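Local coordinates for protein PurR transcriptional regulator (Vibrio parahaemolyticus, PDB 3D8U) that probably regulates transcription by binding DNA, as LacI/PurR-family repressors do, and holds a two-lobed periplasmic-binding-protein-like domain, at residues 228-233 with 269-274; 184-189 with 214-219; 110-115 with 143-148; 120-125 with 179-184. One frame throughout, in Å; residues are numbered along the deposited sequence.

Interaction 1: residues 228-233 with 269-274; sequences SLTSAE and RASTAI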
loop_
_atom_site.group_PDB
_atom_site.type_symbol
_atom_site.label_atom_id
_atom_site.label_comp_id
_atom_site.label_asym_id
_atom_site.label_seq_id
_atom_site.Cartn_x
_atom_site.Cartn_y
_atom_site.Cartn_z
ATOM N N SER B 228 -20.192 5.750 3.751
ATOM C CA SER B 228 -19.384 4.704 3.138
ATOM C C SER B 228 -19.533 4.843 1.657
ATOM O O SER B 228 -20.570 5.319 1.189
ATOM C CB SER B 228 -19.962 3.363 3.504
ATOM O OG SER B 228 -21.336 3.355 3.181
ATOM N N LEU B 229 -18.553 4.408 0.878
ATOM C CA LEU B 229 -18.707 4.707 -0.534
ATOM C C LEU B 229 -18.832 3.580 -1.527
ATOM O O LEU B 229 -18.074 2.615 -1.519
ATOM C CB LEU B 229 -17.696 5.769 -1.013
ATOM C CG LEU B 229 -16.317 5.898 -0.386
ATOM C CD1 LEU B 229 -15.582 4.583 -0.588
ATOM C CD2 LEU B 229 -15.612 7.092 -1.028
ATOM N N THR B 230 -19.813 3.760 -2.395
ATOM C CA THR B 230 -20.057 2.892 -3.519
ATOM C C THR B 230 -18.786 2.724 -4.315
ATOM O O THR B 230 -18.222 3.691 -4.801
ATOM C CB THR B 230 -21.120 3.516 -4.427
ATOM O OG1 THR B 230 -22.392 3.432 -3.785
ATOM C CG2 THR B 230 -21.184 2.821 -5.771
ATOM N N SER B 231 -18.334 1.497 -4.475
ATOM C CA SER B 231 -17.179 1.275 -5.293
ATOM C C SER B 231 -17.135 -0.103 -5.920
ATOM O O SER B 231 -17.869 -1.027 -5.543
ATOM C CB SER B 231 -15.963 1.388 -4.423
ATOM O OG SER B 231 -15.582 0.072 -4.120
ATOM N N ALA B 232 -16.203 -0.228 -6.846
ATOM C CA ALA B 232 -15.987 -1.447 -7.590
ATOM C C ALA B 232 -14.902 -2.210 -6.906
ATOM O O ALA B 232 -13.899 -1.624 -6.538
ATOM C CB ALA B 232 -15.550 -1.117 -8.978
ATOM N N GLU B 233 -15.089 -3.516 -6.735
ATOM C CA GLU B 233 -14.090 -4.317 -6.060
ATOM C C GLU B 233 -13.620 -5.431 -6.942
ATOM O O GLU B 233 -14.323 -5.803 -7.860
ATOM C CB GLU B 233 -14.642 -4.849 -4.753
ATOM C CG GLU B 233 -14.780 -3.754 -3.707
ATOM C CD GLU B 233 -15.249 -4.293 -2.404
ATOM O OE1 GLU B 233 -15.259 -5.523 -2.246
ATOM O OE2 GLU B 233 -15.615 -3.497 -1.530
ATOM N N ARG B 269 -23.130 1.486 -1.985
ATOM C CA ARG B 269 -23.216 1.969 -0.592
ATOM C C ARG B 269 -23.762 3.388 -0.524
ATOM O O ARG B 269 -24.422 3.831 -1.459
ATOM C CB ARG B 269 -21.869 1.926 0.112
ATOM C CG ARG B 269 -20.970 0.860 -0.372
ATOM C CD ARG B 269 -19.787 0.919 0.496
ATOM N NE ARG B 269 -18.611 0.273 -0.075
ATOM C CZ ARG B 269 -18.347 -1.023 0.031
ATOM N NH1 ARG B 269 -19.193 -1.833 0.670
ATOM N NH2 ARG B 269 -17.232 -1.492 -0.505
ATOM N N ALA B 270 -23.474 4.114 0.562
ATOM C CA ALA B 270 -24.124 5.411 0.762
ATOM C C ALA B 270 -23.853 6.395 -0.356
ATOM O O ALA B 270 -24.791 6.990 -0.885
ATOM C CB ALA B 270 -23.777 6.010 2.068
ATOM N N SER B 271 -22.595 6.542 -0.757
ATOM C CA SER B 271 -22.211 7.701 -1.560
ATOM C C SER B 271 -22.869 7.756 -2.947
ATOM O O SER B 271 -22.621 8.712 -3.718
ATOM C CB SER B 271 -20.709 7.744 -1.722
ATOM O OG SER B 271 -20.305 6.698 -2.586
ATOM N N THR B 272 -23.675 6.742 -3.285
ATOM C CA THR B 272 -24.526 6.850 -4.473
ATOM C C THR B 272 -25.968 6.569 -4.227
ATOM O O THR B 272 -26.689 6.296 -5.171
ATOM C CB THR B 272 -24.090 5.973 -5.679
ATOM O OG1 THR B 272 -24.231 4.587 -5.361
ATOM C CG2 THR B 272 -22.679 6.279 -6.083
ATOM N N ALA B 273 -26.406 6.648 -2.979
ATOM C CA ALA B 273 -27.741 6.148 -2.635
ATOM C C ALA B 273 -28.795 7.216 -2.880
ATOM O O ALA B 273 -28.474 8.393 -3.084
ATOM C CB ALA B 273 -27.772 5.680 -1.231
ATOM N N ILE B 274 -30.056 6.802 -2.888
ATOM C CA ILE B 274 -31.148 7.742 -3.088
ATOM C C ILE B 274 -32.353 7.303 -2.271
ATOM O O ILE B 274 -32.809 6.166 -2.396
ATOM C CB ILE B 274 -31.487 7.887 -4.585
ATOM C CG1 ILE B 274 -32.746 8.742 -4.772
ATOM C CG2 ILE B 274 -31.607 6.515 -5.249
ATOM C CD1 ILE B 274 -33.533 8.492 -6.113
#

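Interaction 2: residues 184-189 with 214-219; sequences ALVCSH and ICLEGS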
loop_
_atom_site.group_PDB
_atom_site.type_symbol
_atom_site.label_atom_id
_atom_site.label_comp_id
_atom_site.label_asym_id
_atom_site.label_seq_id
_atom_site.Cartn_x
_atom_site.Cartn_y
_atom_site.Cartn_z
ATOM N N ALA B 184 -21.572 14.666 -9.144
ATOM C CA ALA B 184 -20.982 13.380 -8.743
ATOM C C ALA B 184 -19.502 13.254 -9.179
ATOM O O ALA B 184 -19.033 14.000 -10.067
ATOM C CB ALA B 184 -21.805 12.216 -9.264
ATOM N N LEU B 185 -18.791 12.305 -8.585
ATOM C CA LEU B 185 -17.416 12.087 -8.951
ATOM C C LEU B 185 -17.086 10.634 -9.222
ATOM O O LEU B 185 -17.512 9.752 -8.461
ATOM C CB LEU B 185 -16.547 12.553 -7.803
ATOM C CG LEU B 185 -15.613 13.743 -7.917
ATOM C CD1 LEU B 185 -16.090 14.714 -8.934
ATOM C CD2 LEU B 185 -15.517 14.388 -6.535
ATOM N N VAL B 186 -16.322 10.365 -10.280
ATOM C CA VAL B 186 -15.751 9.026 -10.454
ATOM C C VAL B 186 -14.282 9.144 -10.111
ATOM O O VAL B 186 -13.567 9.900 -10.739
ATOM C CB VAL B 186 -15.826 8.500 -11.909
ATOM C CG1 VAL B 186 -15.214 7.117 -12.003
ATOM C CG2 VAL B 186 -17.237 8.468 -12.429
ATOM N N CYS B 187 -13.819 8.400 -9.135
ATOM C CA CYS B 187 -12.419 8.417 -8.807
ATOM C C CYS B 187 -11.726 7.152 -9.265
ATOM O O CYS B 187 -12.200 6.022 -8.978
ATOM C CB CYS B 187 -12.274 8.500 -7.308
ATOM S SG CYS B 187 -12.968 9.991 -6.709
ATOM N N SER B 188 -10.581 7.324 -9.912
ATOM C CA SER B 188 -9.850 6.183 -10.400
ATOM C C SER B 188 -9.380 5.249 -9.272
ATOM O O SER B 188 -9.223 4.034 -9.496
ATOM C CB SER B 188 -8.655 6.642 -11.197
ATOM O OG SER B 188 -7.631 7.035 -10.319
ATOM N N HIS B 189 -9.179 5.819 -8.083
ATOM C CA HIS B 189 -8.469 5.154 -6.999
ATOM C C HIS B 189 -9.089 5.493 -5.671
ATOM O O HIS B 189 -9.690 6.554 -5.491
ATOM C CB HIS B 189 -7.034 5.660 -6.903
ATOM C CG HIS B 189 -6.104 5.038 -7.874
ATOM N ND1 HIS B 189 -6.235 5.201 -9.232
ATOM C CD2 HIS B 189 -5.010 4.269 -7.686
ATOM C CE1 HIS B 189 -5.263 4.549 -9.843
ATOM N NE2 HIS B 189 -4.506 3.970 -8.928
ATOM N N ILE B 214 -18.110 7.793 -6.458
ATOM C CA ILE B 214 -17.951 6.359 -6.733
ATOM C C ILE B 214 -16.501 6.014 -7.044
ATOM O O ILE B 214 -15.866 6.667 -7.880
ATOM C CB ILE B 214 -18.924 5.885 -7.862
ATOM C CG1 ILE B 214 -18.949 4.354 -7.899
ATOM C CG2 ILE B 214 -18.605 6.586 -9.222
ATOM C CD1 ILE B 214 -19.516 3.750 -9.127
ATOM N N CYS B 215 -15.966 5.002 -6.375
ATOM C CA CYS B 215 -14.532 4.712 -6.496
ATOM C C CYS B 215 -14.341 3.558 -7.424
ATOM O O CYS B 215 -15.143 2.638 -7.431
ATOM C CB CYS B 215 -13.933 4.371 -5.147
ATOM S SG CYS B 215 -12.242 3.726 -5.234
ATOM N N LEU B 216 -13.284 3.590 -8.216
ATOM C CA LEU B 216 -13.132 2.576 -9.271
ATOM C C LEU B 216 -12.372 1.321 -8.824
ATOM O O LEU B 216 -12.227 0.370 -9.598
ATOM C CB LEU B 216 -12.435 3.205 -10.477
ATOM C CG LEU B 216 -13.232 3.505 -11.752
ATOM C CD1 LEU B 216 -14.725 3.756 -11.526
ATOM C CD2 LEU B 216 -12.599 4.668 -12.513
ATOM N N GLU B 217 -11.871 1.339 -7.585
ATOM C CA GLU B 217 -11.052 0.255 -7.053
ATOM C C GLU B 217 -11.038 0.363 -5.549
ATOM O O GLU B 217 -10.026 0.722 -4.951
ATOM C CB GLU B 217 -9.621 0.292 -7.606
ATOM C CG GLU B 217 -8.845 -0.997 -7.378
ATOM C CD GLU B 217 -7.311 -0.824 -7.336
ATOM O OE1 GLU B 217 -6.803 0.250 -6.878
ATOM O OE2 GLU B 217 -6.606 -1.797 -7.735
ATOM N N GLY B 218 -12.179 0.084 -4.936
ATOM C CA GLY B 218 -12.313 0.153 -3.475
ATOM C C GLY B 218 -11.767 -1.049 -2.724
ATOM O O GLY B 218 -11.545 -2.119 -3.276
ATOM N N SER B 219 -11.532 -0.846 -1.449
ATOM C CA SER B 219 -11.124 -1.889 -0.553
ATOM C C SER B 219 -11.967 -1.661 0.694
ATOM O O SER B 219 -12.789 -0.739 0.737
ATOM C CB SER B 219 -9.651 -1.691 -0.201
ATOM O OG SER B 219 -9.483 -0.851 0.947
#

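Interaction 3: residues 110-115 with 143-148; sequences ACTRHL and QSAMIE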
loop_
_atom_site.group_PDB
_atom_site.type_symbol
_atom_site.label_atom_id
_atom_site.label_comp_id
_atom_site.label_asym_id
_atom_site.label_seq_id
_atom_site.Cartn_x
_atom_site.Cartn_y
_atom_site.Cartn_z
ATOM N N ALA B 110 -19.454 0.915 -16.189
ATOM C CA ALA B 110 -20.542 0.342 -15.406
ATOM C C ALA B 110 -20.752 1.218 -14.180
ATOM O O ALA B 110 -21.886 1.603 -13.834
ATOM C CB ALA B 110 -20.262 -1.072 -15.054
ATOM N N CYS B 111 -19.636 1.590 -13.570
ATOM C CA CYS B 111 -19.649 2.565 -12.517
ATOM C C CYS B 111 -20.284 3.849 -12.964
ATOM O O CYS B 111 -20.928 4.539 -12.175
ATOM C CB CYS B 111 -18.232 2.866 -12.059
ATOM S SG CYS B 111 -17.584 1.505 -11.174
ATOM N N THR B 112 -20.087 4.232 -14.214
ATOM C CA THR B 112 -20.655 5.502 -14.511
ATOM C C THR B 112 -22.104 5.443 -14.943
ATOM O O THR B 112 -22.845 6.364 -14.637
ATOM C CB THR B 112 -19.724 6.500 -15.204
ATOM O OG1 THR B 112 -20.506 7.372 -16.011
ATOM C CG2 THR B 112 -18.658 5.848 -16.016
ATOM N N ARG B 113 -22.561 4.330 -15.517
ATOM C CA ARG B 113 -24.015 4.193 -15.771
ATOM C C ARG B 113 -24.733 4.237 -14.419
ATOM O O ARG B 113 -25.857 4.737 -14.319
ATOM C CB ARG B 113 -24.396 2.880 -16.444
ATOM C CG ARG B 113 -23.855 2.627 -17.802
ATOM C CD ARG B 113 -24.678 1.499 -18.484
ATOM N NE ARG B 113 -24.032 0.996 -19.698
ATOM C CZ ARG B 113 -24.543 0.100 -20.550
ATOM N NH1 ARG B 113 -25.760 -0.440 -20.372
ATOM N NH2 ARG B 113 -23.814 -0.271 -21.602
ATOM N N HIS B 114 -24.076 3.718 -13.387
ATOM C CA HIS B 114 -24.699 3.669 -12.095
ATOM C C HIS B 114 -25.144 5.071 -11.662
ATOM O O HIS B 114 -26.335 5.304 -11.510
ATOM C CB HIS B 114 -23.781 3.003 -11.071
ATOM C CG HIS B 114 -24.318 3.029 -9.671
ATOM N ND1 HIS B 114 -25.620 2.690 -9.361
ATOM C CD2 HIS B 114 -23.732 3.352 -8.498
ATOM C CE1 HIS B 114 -25.816 2.813 -8.062
ATOM N NE2 HIS B 114 -24.686 3.220 -7.517
ATOM N N LEU B 115 -24.196 5.996 -11.505
ATOM C CA LEU B 115 -24.492 7.415 -11.243
ATOM C C LEU B 115 -25.646 7.948 -12.116
ATOM O O LEU B 115 -26.603 8.558 -11.621
ATOM C CB LEU B 115 -23.254 8.264 -11.513
ATOM C CG LEU B 115 -22.031 8.062 -10.596
ATOM C CD1 LEU B 115 -20.860 8.881 -11.027
ATOM C CD2 LEU B 115 -22.320 8.382 -9.161
ATOM N N GLN B 143 -16.199 8.193 -20.377
ATOM C CA GLN B 143 -16.611 9.131 -21.434
ATOM C C GLN B 143 -17.648 8.497 -22.304
ATOM O O GLN B 143 -18.571 9.147 -22.748
ATOM C CB GLN B 143 -15.430 9.559 -22.269
ATOM C CG GLN B 143 -14.417 10.284 -21.463
ATOM C CD GLN B 143 -13.376 10.925 -22.280
ATOM O OE1 GLN B 143 -12.808 10.315 -23.173
ATOM N NE2 GLN B 143 -13.094 12.179 -21.974
ATOM N N SER B 144 -17.511 7.197 -22.509
ATOM C CA SER B 144 -18.528 6.433 -23.205
ATOM C C SER B 144 -19.873 6.623 -22.504
ATOM O O SER B 144 -20.803 7.219 -23.061
ATOM C CB SER B 144 -18.145 4.956 -23.246
ATOM O OG SER B 144 -18.921 4.295 -24.236
ATOM N N ALA B 145 -19.953 6.144 -21.269
ATOM C CA ALA B 145 -21.172 6.259 -20.474
ATOM C C ALA B 145 -21.850 7.642 -20.575
ATOM O O ALA B 145 -23.097 7.709 -20.695
ATOM C CB ALA B 145 -20.882 5.921 -19.042
HETATM N N MSE B 146 -21.048 8.725 -20.544
HETATM C CA MSE B 146 -21.587 10.087 -20.652
HETATM C C MSE B 146 -22.180 10.336 -22.037
HETATM O O MSE B 146 -23.385 10.579 -22.189
HETATM C CB MSE B 146 -20.512 11.113 -20.385
HETATM C CG MSE B 146 -19.852 11.010 -19.062
HETATM SE SE MSE B 146 -21.057 11.349 -17.562
HETATM C CE MSE B 146 -21.255 13.292 -17.679
ATOM N N ILE B 147 -21.319 10.270 -23.048
ATOM C CA ILE B 147 -21.729 10.523 -24.433
ATOM C C ILE B 147 -22.981 9.729 -24.819
ATOM O O ILE B 147 -23.948 10.324 -25.265
ATOM C CB ILE B 147 -20.564 10.296 -25.441
ATOM C CG1 ILE B 147 -19.323 11.060 -24.975
ATOM C CG2 ILE B 147 -20.946 10.798 -26.784
ATOM C CD1 ILE B 147 -18.026 10.619 -25.604
ATOM N N GLU B 148 -22.959 8.410 -24.601
ATOM C CA GLU B 148 -24.103 7.506 -24.827
ATOM C C GLU B 148 -25.402 8.079 -24.271
ATOM O O GLU B 148 -26.456 7.847 -24.836
ATOM C CB GLU B 148 -23.805 6.136 -24.208
ATOM C CG GLU B 148 -24.929 5.101 -24.189
ATOM C CD GLU B 148 -24.449 3.681 -23.791
ATOM O OE1 GLU B 148 -24.606 2.786 -24.650
ATOM O OE2 GLU B 148 -23.927 3.446 -22.646
#

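Interaction 4: residues 120-125 with 179-184; sequences FKNVGF and DSSLNA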
loop_
_atom_site.group_PDB
_atom_site.type_symbol
_atom_site.label_atom_id
_atom_site.label_comp_id
_atom_site.label_asym_id
_atom_site.label_seq_id
_atom_site.Cartn_x
_atom_site.Cartn_y
_atom_site.Cartn_z
ATOM N N PHE B 120 -27.691 10.963 -10.888
ATOM C CA PHE B 120 -26.586 11.921 -10.813
ATOM C C PHE B 120 -25.974 12.147 -12.195
ATOM O O PHE B 120 -25.031 11.470 -12.628
ATOM C CB PHE B 120 -25.544 11.434 -9.824
ATOM C CG PHE B 120 -26.096 11.171 -8.448
ATOM C CD1 PHE B 120 -26.385 9.867 -8.037
ATOM C CD2 PHE B 120 -26.350 12.220 -7.575
ATOM C CE1 PHE B 120 -26.905 9.601 -6.774
ATOM C CE2 PHE B 120 -26.882 11.982 -6.328
ATOM C CZ PHE B 120 -27.155 10.660 -5.909
ATOM N N LYS B 121 -26.510 13.113 -12.907
ATOM C CA LYS B 121 -26.158 13.238 -14.303
ATOM C C LYS B 121 -24.978 14.180 -14.624
ATOM O O LYS B 121 -24.669 14.392 -15.816
ATOM C CB LYS B 121 -27.417 13.595 -15.131
ATOM C CG LYS B 121 -28.473 12.458 -15.141
ATOM C CD LYS B 121 -29.736 12.818 -15.879
ATOM C CE LYS B 121 -30.294 11.586 -16.577
ATOM N NZ LYS B 121 -30.919 11.866 -17.947
ATOM N N ASN B 122 -24.326 14.791 -13.635
ATOM C CA ASN B 122 -23.177 15.575 -14.083
ATOM C C ASN B 122 -21.875 15.367 -13.395
ATOM O O ASN B 122 -21.460 16.131 -12.539
ATOM C CB ASN B 122 -23.466 17.036 -14.499
ATOM C CG ASN B 122 -24.094 17.831 -13.433
ATOM O OD1 ASN B 122 -25.067 18.557 -13.675
ATOM N ND2 ASN B 122 -23.548 17.724 -12.227
ATOM N N VAL B 123 -21.226 14.328 -13.900
ATOM C CA VAL B 123 -20.194 13.612 -13.235
ATOM C C VAL B 123 -18.877 14.170 -13.652
ATOM O O VAL B 123 -18.664 14.416 -14.809
ATOM C CB VAL B 123 -20.233 12.140 -13.680
ATOM C CG1 VAL B 123 -19.339 11.298 -12.795
ATOM C CG2 VAL B 123 -21.641 11.614 -13.645
ATOM N N GLY B 124 -17.990 14.362 -12.692
ATOM C CA GLY B 124 -16.614 14.667 -12.990
ATOM C C GLY B 124 -15.812 13.403 -12.782
ATOM O O GLY B 124 -16.290 12.426 -12.174
ATOM N N PHE B 125 -14.584 13.422 -13.273
ATOM C CA PHE B 125 -13.685 12.282 -13.118
ATOM C C PHE B 125 -12.345 12.741 -12.574
ATOM O O PHE B 125 -11.765 13.710 -13.074
ATOM C CB PHE B 125 -13.470 11.656 -14.498
ATOM C CG PHE B 125 -12.602 10.439 -14.502
ATOM C CD1 PHE B 125 -13.163 9.168 -14.356
ATOM C CD2 PHE B 125 -11.227 10.549 -14.708
ATOM C CE1 PHE B 125 -12.364 8.014 -14.405
ATOM C CE2 PHE B 125 -10.402 9.395 -14.753
ATOM C CZ PHE B 125 -10.973 8.131 -14.600
ATOM N N ASP B 179 -16.749 24.357 -12.730
ATOM C CA ASP B 179 -18.197 24.338 -12.919
ATOM C C ASP B 179 -18.949 23.802 -11.692
ATOM O O ASP B 179 -18.863 22.632 -11.368
ATOM C CB ASP B 179 -18.506 23.480 -14.147
ATOM C CG ASP B 179 -19.984 23.440 -14.490
ATOM O OD1 ASP B 179 -20.317 23.726 -15.665
ATOM O OD2 ASP B 179 -20.810 23.106 -13.608
ATOM N N SER B 180 -19.712 24.661 -11.022
ATOM C CA SER B 180 -20.365 24.276 -9.749
ATOM C C SER B 180 -21.537 23.329 -9.919
ATOM O O SER B 180 -21.867 22.584 -9.006
ATOM C CB SER B 180 -20.813 25.500 -8.929
ATOM O OG SER B 180 -21.767 26.302 -9.634
ATOM N N SER B 181 -22.186 23.318 -11.061
ATOM C CA SER B 181 -23.308 22.419 -11.168
ATOM C C SER B 181 -22.883 20.961 -10.892
ATOM O O SER B 181 -23.729 20.132 -10.572
ATOM C CB SER B 181 -23.970 22.542 -12.525
ATOM O OG SER B 181 -23.103 21.984 -13.477
ATOM N N LEU B 182 -21.581 20.666 -10.994
ATOM C CA LEU B 182 -21.012 19.325 -10.727
ATOM C C LEU B 182 -21.770 18.667 -9.615
ATOM O O LEU B 182 -22.070 19.335 -8.645
ATOM C CB LEU B 182 -19.565 19.442 -10.296
ATOM C CG LEU B 182 -18.948 18.132 -9.804
ATOM C CD1 LEU B 182 -18.387 17.372 -10.976
ATOM C CD2 LEU B 182 -17.854 18.360 -8.777
ATOM N N ASN B 183 -22.086 17.382 -9.736
ATOM C CA ASN B 183 -22.842 16.704 -8.686
ATOM C C ASN B 183 -22.582 15.206 -8.475
ATOM O O ASN B 183 -23.299 14.555 -7.731
ATOM C CB ASN B 183 -24.335 16.984 -8.826
ATOM C CG ASN B 183 -24.995 16.174 -9.906
ATOM O OD1 ASN B 183 -24.491 15.156 -10.343
ATOM N ND2 ASN B 183 -26.151 16.619 -10.329
ATOM N N ALA B 184 -21.572 14.666 -9.144
ATOM C CA ALA B 184 -20.982 13.380 -8.743
ATOM C C ALA B 184 -19.502 13.254 -9.179
ATOM O O ALA B 184 -19.033 14.000 -10.067
ATOM C CB ALA B 184 -21.805 12.216 -9.264
#

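Interaction 1: residues 228-233 with 269-274
S228 and L229 meet the turn at 269-274 in the C-terminal lobe of this periplasmic-binding-protein-like fold. Just beyond the antiparallel pairing of strands 231-233 and 265-267, the chain turns into a short 3-10 segment, held to 228-230 mainly by bonds that use side chains. The carbonyl O of S228 takes the S271 amide N at 3.1 Å, while S228 OG lies against R269 CB and weakly accepts the amide N of A270. L229 turns its side chain away onto I213, but its O accepts NE of R269 at 2.8 Å; NE sits above the carbonyl plane, whereas the oxygen lies close to the guanidinium plane. T230 N donates to S271 OG (3.0 Å), a hydroxyl that also bonds I213 O. T230 OG1, turned beside its own backbone N (chi1 -72°), receives the R269 amide N at 2.8 Å and pairs with T272 OG1 at 2.7 Å. The threonine side chains cross nearly at right angles, and T272 OG1 also bonds H114 NE2. At the far end, the extended R269 brings NH2 to E233 OE2 at 2.8 Å, a salt bridge whose hydrogen bond is weak, with carboxylate and guanidinium planes 40° apart.

Interaction 2: residues 184-189 with 214-219
V186 pairs with I214 and C187 with C215 as parallel neighbours, held by three backbone bonds: I214 N to L185 O (2.9 Å), C187 N to I214 O (3.0 Å) and L216 N to C187 O (2.8 Å). These are the two strands of a beta-alpha-beta crossover connected by helix 190-203. Apolar contacts gather on the face carrying V186 and I214, whose side chains lie side by side with their CG2 atoms 4.0 Å apart. V186 CG1, anti to its backbone N (chi1 180°), points onward along the strand and meets L216 CD1 at 3.4 Å. Helices 104-117 and 133-148 pack on this face through C111, L115 and W142. Sulfur and polar contacts gather toward the C-terminal ends of the strands. C215 SG accepts the amide N of E217 at 3.4 Å and rests against the backbone C of H189, while H189 ND1 is hydrogen-bonded to S188 OG. H189 NE2 bonds E15 OE2, and E217 OE2 bonds Y236 OH. E217 OE1 also lies near the E15 carboxylate; a positive charge on H189, if present, might ease that meeting. The chemistry thus turns from apolar to ionisable toward these ends, consistent with the interlobe cleft that binds effectors in relatives.

Interaction 3: residues 110-115 with 143-148
E148 sets its carboxylate over one face of the R113 guanidinium, with the two planes practically perpendicular (89°). OE2 is 3.8 Å from NE of R113 and much the same distance from NH2, yet no N-H points at it, because the oxygen stands well out of the guanidinium plane. The pair is therefore a long salt bridge held by charge alone. Both side chains get there by stretching out: E148 runs extended with CG anti to its backbone N (chi1 173°), and R113 runs extended from CG to NE, so that the two cross obliquely at the exposed edge of the interface. Deeper in, the contact belongs to the helix-strand-helix order of the C-terminal lobe: helices 104-117 and 133-148 flank strand 123-128 in the chain and lie on the same face of its parallel sheet, where L115 and M146 both touch V123. The short axes pass 8.5 Å apart and cross at -39°. Such closeness suits the small A145, whose CB points at the other helix and meets T112. The threonine offers OG1 at 3.4 Å from A145 CB and CG2 at 3.8 Å, both branches facing the methyl from the same side. M146, a selenomethionine here, approaches from the sheet side, its SE 4.3 Å from T112 OG1. The backbone N of R113, next along the helix from T112, lies 4.2 Å from A145 CB.

Interaction 4: residues 120-125 with 179-184
N122 reaches across to S181 and N183, and its side chain carries much of this contact between the start of strand 123-128 and the loop that leads into strand 184-187. From CB, the chain turns so that CG lies between the backbone N and the carbonyl carbon (chi1 57°), which folds the amide over toward the loop. CG then comes within 3.7 Å of S181 O. The OD1 branch runs alongside the same residue, 4.0 Å from S181 OG, a hydroxyl already bonded to D179 OD2 within the type I turn from D179 to L182. The ND2 branch does the bonding: it donates to S181 O at 2.9 Å, coming from above that carbonyl's plane. ND2 also lies beside the backbone N and the amide of N183, but those neighbours make no hydrogen bond with it; the two asparagine side chains cross at about a right angle, their amide planes 32° apart. The main chains complete the join. N183 N gives a nearly straight bond to N122 O (3.1 Å), N183 OD1 takes a weak one from N122 N, and G124 N donates to A184 O at 2.8 Å. L182 CD1 packs on G124 N, while F120 CB touches A184 CB at 3.9 Å. Beyond the two segments, V123 and A184 lie under L115 of helix 104-117, V123 also meets W142 and M146 of helix 133-148, and G124 pairs onward with V186 in the central strands of the parallel sheet.

All four contacts lie in one lobe; interactions 2 and 4 lie within its parallel sheet, while interaction 1 lies beside it, next to a small antiparallel pair. Interaction 2 is wholly buried, with strand pairing and apolar side chains; interaction 4 joins the same strand 184-187 to strand 123-128 at the sheet's outer end, where asparagine amides join the backbone bonds and less apolar packing remains. Interaction 3 lays two helices over that sheet: its inner side is small and buried, while its rim is a solvent-exposed charge pair. Interaction 1 is the most polar, and it meets interaction 2 through the T230 O to C215 N bond and interaction 3 through T272 and H114. L115 packs against interactions 1, 2 and 4.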